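Local coordinates for trehalose-6-phosphate phosphatase (PDB 5DXF), which has the glycosyltransferase family 20 fold of the GT-B clan, in which two Rossmann-like halves face each other across a cleft, at residues A[149-154]-A[239-244]; A[305-310]-A[448-453]; A[471-476]-A[482-487]. One frame throughout, in Å; residues are numbered along the deposited sequence.

Interaction 1 (A[149-154]-A[239-244])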
# COMPACT_ATOMS: atom_id res chain seq x y z
N ARG A 149 -11.26 -9.47 -10.41
CA ARG A 149 -10.75 -8.17 -10.01
C ARG A 149 -11.70 -7.03 -10.33
O ARG A 149 -11.44 -5.90 -9.97
CB ARG A 149 -9.41 -7.92 -10.69
CG ARG A 149 -8.24 -8.63 -10.04
CD ARG A 149 -6.96 -7.85 -10.29
NE ARG A 149 -5.85 -8.33 -9.47
CZ ARG A 149 -5.54 -9.60 -9.31
NH1 ARG A 149 -6.27 -10.53 -9.91
NH2 ARG A 149 -4.52 -9.95 -8.56
N LYS A 150 -12.78 -7.30 -11.04
CA LYS A 150 -13.60 -6.24 -11.63
C LYS A 150 -14.48 -5.49 -10.64
O LYS A 150 -14.50 -4.26 -10.67
CB LYS A 150 -14.45 -6.79 -12.77
CG LYS A 150 -13.64 -7.07 -14.03
CD LYS A 150 -14.41 -6.76 -15.30
CE LYS A 150 -13.68 -7.30 -16.52
NZ LYS A 150 -12.23 -6.99 -16.48
N TYR A 151 -15.23 -6.17 -9.79
CA TYR A 151 -16.00 -5.43 -8.80
C TYR A 151 -15.11 -4.68 -7.83
O TYR A 151 -15.38 -3.55 -7.45
CB TYR A 151 -16.97 -6.31 -8.04
CG TYR A 151 -17.85 -5.49 -7.15
CD1 TYR A 151 -18.90 -4.77 -7.67
CD2 TYR A 151 -17.61 -5.40 -5.80
CE1 TYR A 151 -19.70 -3.99 -6.86
CE2 TYR A 151 -18.40 -4.63 -4.98
CZ TYR A 151 -19.45 -3.93 -5.52
OH TYR A 151 -20.25 -3.16 -4.72
N ALA A 152 -14.04 -5.34 -7.39
CA ALA A 152 -13.11 -4.75 -6.46
C ALA A 152 -12.41 -3.55 -7.05
O ALA A 152 -12.21 -2.56 -6.37
CB ALA A 152 -12.10 -5.78 -6.01
N GLU A 153 -11.99 -3.66 -8.30
CA GLU A 153 -11.26 -2.57 -8.93
C GLU A 153 -12.07 -1.49 -9.63
O GLU A 153 -11.67 -0.35 -9.67
CB GLU A 153 -10.20 -3.14 -9.86
CG GLU A 153 -9.31 -4.16 -9.19
CD GLU A 153 -8.46 -3.57 -8.08
OE1 GLU A 153 -8.21 -2.36 -8.08
OE2 GLU A 153 -8.03 -4.34 -7.21
N ASN A 154 -13.21 -1.86 -10.19
CA ASN A 154 -14.03 -0.91 -10.94
C ASN A 154 -15.06 -0.19 -10.08
O ASN A 154 -15.50 0.91 -10.42
CB ASN A 154 -14.73 -1.59 -12.11
CG ASN A 154 -13.76 -2.14 -13.14
OD1 ASN A 154 -12.63 -1.68 -13.24
ND2 ASN A 154 -14.21 -3.12 -13.91
N ARG A 239 -22.44 5.67 0.26
CA ARG A 239 -23.86 5.49 0.02
C ARG A 239 -24.14 5.11 -1.43
O ARG A 239 -25.15 4.50 -1.74
CB ARG A 239 -24.64 6.74 0.40
CG ARG A 239 -24.78 6.94 1.90
CD ARG A 239 -26.16 7.41 2.29
NE ARG A 239 -26.46 8.73 1.74
CZ ARG A 239 -25.93 9.86 2.17
NH1 ARG A 239 -25.06 9.85 3.17
NH2 ARG A 239 -26.27 11.00 1.60
N CYS A 240 -23.24 5.48 -2.32
CA CYS A 240 -23.40 5.24 -3.74
C CYS A 240 -23.50 3.77 -4.05
O CYS A 240 -24.16 3.38 -4.98
CB CYS A 240 -22.24 5.85 -4.50
SG CYS A 240 -22.05 7.61 -4.21
N LEU A 241 -22.85 2.97 -3.24
CA LEU A 241 -22.83 1.55 -3.49
C LEU A 241 -24.20 0.93 -3.30
O LEU A 241 -24.86 1.13 -2.31
CB LEU A 241 -21.82 0.88 -2.58
CG LEU A 241 -20.36 1.30 -2.73
CD1 LEU A 241 -19.52 0.71 -1.62
CD2 LEU A 241 -19.84 0.84 -4.07
N SER A 242 -24.58 0.15 -4.29
CA SER A 242 -25.83 -0.57 -4.28
C SER A 242 -25.88 -1.61 -3.18
O SER A 242 -26.92 -1.85 -2.58
CB SER A 242 -26.03 -1.21 -5.65
OG SER A 242 -25.45 -0.38 -6.63
N LYS A 243 -24.74 -2.24 -2.92
CA LYS A 243 -24.63 -3.29 -1.93
C LYS A 243 -24.13 -2.79 -0.59
O LYS A 243 -23.77 -3.56 0.27
CB LYS A 243 -23.74 -4.40 -2.46
CG LYS A 243 -24.17 -4.93 -3.81
CD LYS A 243 -25.40 -5.81 -3.70
CE LYS A 243 -25.97 -6.09 -5.07
NZ LYS A 243 -27.36 -6.61 -4.96
N ARG A 244 -24.09 -1.48 -0.44
CA ARG A 244 -23.49 -0.82 0.72
C ARG A 244 -23.78 -1.52 2.06
O ARG A 244 -22.87 -1.72 2.88
CB ARG A 244 -23.98 0.63 0.80
CG ARG A 244 -25.50 0.76 0.79
CD ARG A 244 -25.97 2.19 0.57
NE ARG A 244 -27.43 2.27 0.48
CZ ARG A 244 -28.11 3.36 0.13
NH1 ARG A 244 -27.47 4.48 -0.17
NH2 ARG A 244 -29.43 3.33 0.08

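Interaction 2 (A[305-310]-A[448-453])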
# COMPACT_ATOMS: atom_id res chain seq x y z
N LYS A 305 15.41 -5.46 7.48
CA LYS A 305 15.76 -6.06 6.20
C LYS A 305 16.03 -5.01 5.13
O LYS A 305 16.96 -5.14 4.35
CB LYS A 305 14.65 -7.01 5.72
CG LYS A 305 15.00 -7.69 4.40
CD LYS A 305 14.31 -9.04 4.26
CE LYS A 305 14.96 -9.85 3.16
NZ LYS A 305 16.43 -9.92 3.40
N ILE A 306 15.22 -3.95 5.11
CA ILE A 306 15.41 -2.87 4.16
C ILE A 306 16.73 -2.14 4.41
O ILE A 306 17.46 -1.84 3.48
CB ILE A 306 14.24 -1.86 4.21
CG1 ILE A 306 12.99 -2.49 3.59
CG2 ILE A 306 14.59 -0.57 3.49
CD1 ILE A 306 11.71 -1.87 4.07
N GLU A 307 17.03 -1.87 5.68
CA GLU A 307 18.30 -1.25 6.03
C GLU A 307 19.47 -2.15 5.63
O GLU A 307 20.43 -1.71 5.00
CB GLU A 307 18.35 -0.92 7.52
CG GLU A 307 19.54 -0.09 7.93
CD GLU A 307 19.34 0.59 9.26
OE1 GLU A 307 20.33 1.10 9.83
OE2 GLU A 307 18.19 0.62 9.74
N HIS A 308 19.34 -3.44 5.91
CA HIS A 308 20.41 -4.36 5.58
C HIS A 308 20.70 -4.44 4.09
O HIS A 308 21.85 -4.34 3.67
CB HIS A 308 20.01 -5.75 6.08
CG HIS A 308 20.91 -6.84 5.61
ND1 HIS A 308 20.51 -7.80 4.72
CD2 HIS A 308 22.20 -7.12 5.90
CE1 HIS A 308 21.51 -8.63 4.48
NE2 HIS A 308 22.55 -8.23 5.19
N ASP A 309 19.65 -4.57 3.29
CA ASP A 309 19.76 -4.64 1.85
C ASP A 309 20.28 -3.34 1.28
O ASP A 309 21.06 -3.31 0.37
CB ASP A 309 18.43 -5.02 1.22
CG ASP A 309 17.96 -6.37 1.66
OD1 ASP A 309 18.56 -6.95 2.56
OD2 ASP A 309 16.97 -6.87 1.10
N ALA A 310 19.82 -2.24 1.85
CA ALA A 310 20.25 -0.95 1.39
C ALA A 310 21.74 -0.79 1.58
O ALA A 310 22.42 -0.21 0.75
CB ALA A 310 19.52 0.14 2.15
N GLN A 448 18.11 7.04 3.72
CA GLN A 448 18.78 8.33 3.83
C GLN A 448 19.39 8.60 5.20
O GLN A 448 19.79 9.73 5.47
CB GLN A 448 17.81 9.46 3.49
CG GLN A 448 17.45 9.53 2.03
CD GLN A 448 18.66 9.72 1.14
OE1 GLN A 448 19.63 10.37 1.53
NE2 GLN A 448 18.61 9.15 -0.05
N LYS A 449 19.48 7.59 6.06
CA LYS A 449 19.96 7.82 7.42
C LYS A 449 21.40 8.35 7.44
O LYS A 449 21.75 9.16 8.29
CB LYS A 449 19.86 6.54 8.27
CG LYS A 449 21.08 5.64 8.23
CD LYS A 449 20.82 4.31 8.93
CE LYS A 449 21.37 4.28 10.36
NZ LYS A 449 21.35 2.90 10.95
N TYR A 450 22.23 7.90 6.50
CA TYR A 450 23.61 8.36 6.47
C TYR A 450 23.75 9.57 5.56
O TYR A 450 24.58 10.45 5.80
CB TYR A 450 24.54 7.23 6.01
CG TYR A 450 24.47 5.99 6.89
CD1 TYR A 450 24.19 4.75 6.35
CD2 TYR A 450 24.70 6.08 8.26
CE1 TYR A 450 24.14 3.62 7.14
CE2 TYR A 450 24.64 4.95 9.06
CZ TYR A 450 24.36 3.72 8.50
OH TYR A 450 24.31 2.60 9.29
N ASN A 451 22.93 9.62 4.52
CA ASN A 451 23.03 10.68 3.52
C ASN A 451 22.18 11.91 3.85
O ASN A 451 22.53 13.03 3.47
CB ASN A 451 22.66 10.12 2.14
CG ASN A 451 22.99 11.07 1.02
OD1 ASN A 451 22.29 11.15 0.02
ND2 ASN A 451 24.09 11.81 1.20
N ASN A 452 21.08 11.69 4.56
CA ASN A 452 20.22 12.76 5.06
C ASN A 452 19.55 13.63 4.01
O ASN A 452 19.45 14.84 4.18
CB ASN A 452 21.00 13.67 6.02
CG ASN A 452 21.63 12.92 7.17
OD1 ASN A 452 20.93 12.34 8.01
ND2 ASN A 452 22.95 12.95 7.24
N SER A 453 19.08 13.02 2.92
CA SER A 453 18.34 13.78 1.91
C SER A 453 16.89 14.00 2.33
O SER A 453 16.26 13.11 2.92
CB SER A 453 18.41 13.09 0.55
OG SER A 453 19.70 13.24 -0.03

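Interaction 3 (A[471-476]-A[482-487])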
# COMPACT_ATOMS: atom_id res chain seq x y z
N ILE A 471 8.62 17.60 5.95
CA ILE A 471 8.17 18.73 5.16
C ILE A 471 6.87 18.35 4.45
O ILE A 471 6.74 17.25 3.93
CB ILE A 471 9.23 19.16 4.13
CG1 ILE A 471 10.58 19.40 4.82
CG2 ILE A 471 8.79 20.42 3.39
CD1 ILE A 471 11.70 19.81 3.88
N MET A 472 5.91 19.26 4.43
CA MET A 472 4.59 18.94 3.94
C MET A 472 4.16 19.84 2.82
O MET A 472 4.57 20.99 2.75
CB MET A 472 3.59 19.04 5.08
CG MET A 472 3.89 18.10 6.21
SD MET A 472 3.16 16.49 5.92
CE MET A 472 3.33 15.76 7.53
N VAL A 473 3.34 19.31 1.93
CA VAL A 473 2.88 20.08 0.79
C VAL A 473 1.42 19.80 0.45
O VAL A 473 0.88 18.77 0.82
CB VAL A 473 3.81 19.88 -0.42
CG1 VAL A 473 3.41 18.68 -1.26
CG2 VAL A 473 3.94 21.15 -1.23
N ASN A 474 0.80 20.72 -0.26
CA ASN A 474 -0.45 20.44 -0.92
C ASN A 474 -0.14 20.14 -2.38
O ASN A 474 0.25 21.01 -3.13
CB ASN A 474 -1.39 21.64 -0.80
CG ASN A 474 -2.72 21.43 -1.49
OD1 ASN A 474 -3.21 20.31 -1.58
ND2 ASN A 474 -3.30 22.50 -1.96
N PRO A 475 -0.33 18.90 -2.78
CA PRO A 475 0.05 18.45 -4.12
C PRO A 475 -0.74 19.17 -5.22
O PRO A 475 -0.23 19.34 -6.32
CB PRO A 475 -0.28 16.95 -4.10
CG PRO A 475 -1.28 16.79 -3.02
CD PRO A 475 -0.90 17.80 -1.98
N TRP A 476 -1.96 19.58 -4.90
CA TRP A 476 -2.79 20.32 -5.85
C TRP A 476 -2.21 21.71 -6.09
O TRP A 476 -2.37 22.28 -7.16
CB TRP A 476 -4.23 20.42 -5.35
CG TRP A 476 -4.86 19.09 -5.11
CD1 TRP A 476 -5.03 18.47 -3.90
CD2 TRP A 476 -5.41 18.21 -6.09
NE1 TRP A 476 -5.65 17.26 -4.08
CE2 TRP A 476 -5.89 17.07 -5.42
CE3 TRP A 476 -5.53 18.27 -7.48
CZ2 TRP A 476 -6.50 16.01 -6.08
CZ3 TRP A 476 -6.13 17.21 -8.14
CH2 TRP A 476 -6.61 16.10 -7.44
N ALA A 482 6.53 23.71 -6.01
CA ALA A 482 7.75 24.30 -6.56
C ALA A 482 8.58 25.00 -5.48
O ALA A 482 9.76 24.69 -5.28
CB ALA A 482 7.40 25.27 -7.67
N LYS A 483 7.94 25.95 -4.80
CA LYS A 483 8.57 26.68 -3.70
C LYS A 483 9.18 25.73 -2.67
O LYS A 483 10.31 25.93 -2.20
CB LYS A 483 7.56 27.60 -3.02
CG LYS A 483 7.19 28.84 -3.82
CD LYS A 483 5.90 29.46 -3.28
CE LYS A 483 5.90 30.98 -3.42
NZ LYS A 483 6.09 31.41 -4.83
N THR A 484 8.44 24.68 -2.33
CA THR A 484 8.87 23.70 -1.35
C THR A 484 10.09 22.92 -1.82
O THR A 484 11.01 22.67 -1.05
CB THR A 484 7.75 22.70 -1.02
OG1 THR A 484 6.55 23.41 -0.67
CG2 THR A 484 8.15 21.81 0.14
N ILE A 485 10.10 22.55 -3.10
CA ILE A 485 11.23 21.84 -3.68
C ILE A 485 12.49 22.71 -3.62
O ILE A 485 13.56 22.24 -3.22
CB ILE A 485 10.94 21.42 -5.14
CG1 ILE A 485 9.93 20.27 -5.17
CG2 ILE A 485 12.22 21.01 -5.85
CD1 ILE A 485 9.34 20.02 -6.54
N ASN A 486 12.34 23.98 -4.01
CA ASN A 486 13.46 24.91 -3.90
C ASN A 486 13.96 25.03 -2.46
O ASN A 486 15.17 25.03 -2.22
CB ASN A 486 13.06 26.30 -4.43
CG ASN A 486 14.20 27.30 -4.33
OD1 ASN A 486 15.14 27.27 -5.12
ND2 ASN A 486 14.11 28.20 -3.36
N ASP A 487 13.03 25.12 -1.51
CA ASP A 487 13.38 25.23 -0.10
C ASP A 487 14.13 24.00 0.42
O ASP A 487 15.09 24.12 1.17
CB ASP A 487 12.13 25.45 0.75
CG ASP A 487 11.61 26.87 0.67
OD1 ASP A 487 12.11 27.65 -0.16
OD2 ASP A 487 10.68 27.20 1.45

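Interaction 1 (A[149-154]-A[239-244])
Tyr151 reaches across to Leu241 and Lys243 with its phenol oxygen, which makes every close approach between the two segments. The OH lies 4.1 Å from CD2 of Leu241 and 4.3 Å from CB of Lys243, distances of loose van der Waals contact. No hydrogen bond joins the segments. With its CG anti to the backbone N (chi1 -174°), Tyr151 sends its ring outward from helix 147-160, spanning backbones whose nearest CA atoms, those of Tyr151 and Leu241, are 11.1 Å apart. Leu241 comes at it obliquely and offers a single methyl.

The close-packed part surrounds these two buried side chains. Tyr180 meets the Tyr151 ring edge to face, Leu247 touches both Tyr151 and Leu241, and Leu241 also rests on Val155, Leu156 and Val159. The other flank is looser. Lys243 lends only the root of its side chain; the chain then bends away to a cation-pi contact with Trp177. Arg239, Cys240 and Ser242 are exposed, and the loop on this side holds itself by a type I turn from Leu241 to Arg244, whose closing backbone bond is weak, and by a bent, weak bond from Arg244 NH1 to Arg239 O.

Lys243 is the N-cap residue of helix 244-251, so the contact lies where the loop after helix 235-238 turns into that helix. It sets this turn against helix 147-160, with helix 173-194 alongside, among the helices that flank the large mixed sheet containing strands 136-138 and 256-259.

Interaction 2 (A[305-310]-A[448-453])
Glu307 and Lys449 form a salt bridge between helix 303-311 and the loop after helix 439-447. Lys449 NZ donates to Glu307 OE1; the modelled length of 2.4 Å is implausibly short and its exact value is doubtful, but the groups are placed as an ion pair. The side chains cross at about a right angle. Glu307 extends fully toward the loop, whereas Lys449 is bent at chi3 (-99°), which swings its ammonium group round to the carboxylate.

The hydroxyl of Tyr504, on helix 493-509, bonds both Glu307 OE2 and Lys449 NZ, bridging the ion pair from a third element. Tyr450 OH adds a weak bond with Lys449 NZ at 3.4 Å, while CG of Lys449 lies over the centre of the Tyr450 ring; Phe311 meets that ring edge to face.

Farther out, the loop is braced by Gln448, whose OE1 accepts Ser453 N at 3.0 Å from above the carbonyl plane and whose NE2 reaches Arg423 O. The result is a surface salt bridge with a tyrosine bridging it, set at an alpha-to-beta connection leading into strand 455-458 of a Rossmann-like GT-B half.

Interaction 3 (A[471-476]-A[482-487])
Ile471 and Thr484 each place CG2 opposite their own backbone N, Ile471 with CG1 beside the N (chi1 -53°) and Thr484 with OG1 there instead (chi1 -52°), and these two methyls meet at 3.6 Å. The side chains slide past each other in opposite directions, so the touch is methyl against methyl rather than an interlocking of longer branches. Two residues along the strand, Val473 holds CG1 between its backbone N and carbonyl carbon and turns CG2 to the helix. That methyl lies 3.5 Å from Thr484 OG1 and 4.1 Å from Thr484 CB.

Thr484 thus sits between two strand residues and touches both, one with its methyl and one with its hydroxyl side. The alternation of the strand explains the pattern: Ile471 and Val473 point toward the helix, while Met472 between them points away. The closest backbones are those of Val473 and Thr484, with CA atoms 7.3 Å apart.

Strand 471-473 is an outer strand of a three-stranded parallel sheet, hydrogen-bonded through its backbone to Leu457 and Glu459, and helix 478-489 follows it after a short connection, packing back on the same sheet as the beta-alpha step of a Rossmann-like half. Ile456 of the adjacent strand touches Val473, Thr484 and Ile485, and Phe356 of helix 346-359 closes on Ile485 from another element.

No polar bond crosses this contact. The hydroxyl of Thr484 donates to Gly480 O one turn earlier in its own helix, which satisfies it internally and lets it lie against a valine methyl. Strand and helix are therefore joined here by van der Waals packing alone, with the threonine offering its methyl to Ile471 and the side of an already bonded hydroxyl to Val473.

Along the chain the three contacts come strictly in series, none nested in or crossing another. Interaction 1 closes first, over 84 intervening residues that include strands 200-204 and 223-227 of the large mixed sheet, and belongs to that half of the fold. Interaction 2 follows, closing a longer loop of 137 residues from helix 303-311 to the approach of strand 455-458. Interaction 3 is the local one, bringing strand 471-473 onto the very next helix across five residues. Interactions 1 and 2 lie on opposite sides of the chain's centre, their own centres 40 Å apart; interactions 2 and 3 are neighbours, with nearest atoms about 8 Å apart but not touching.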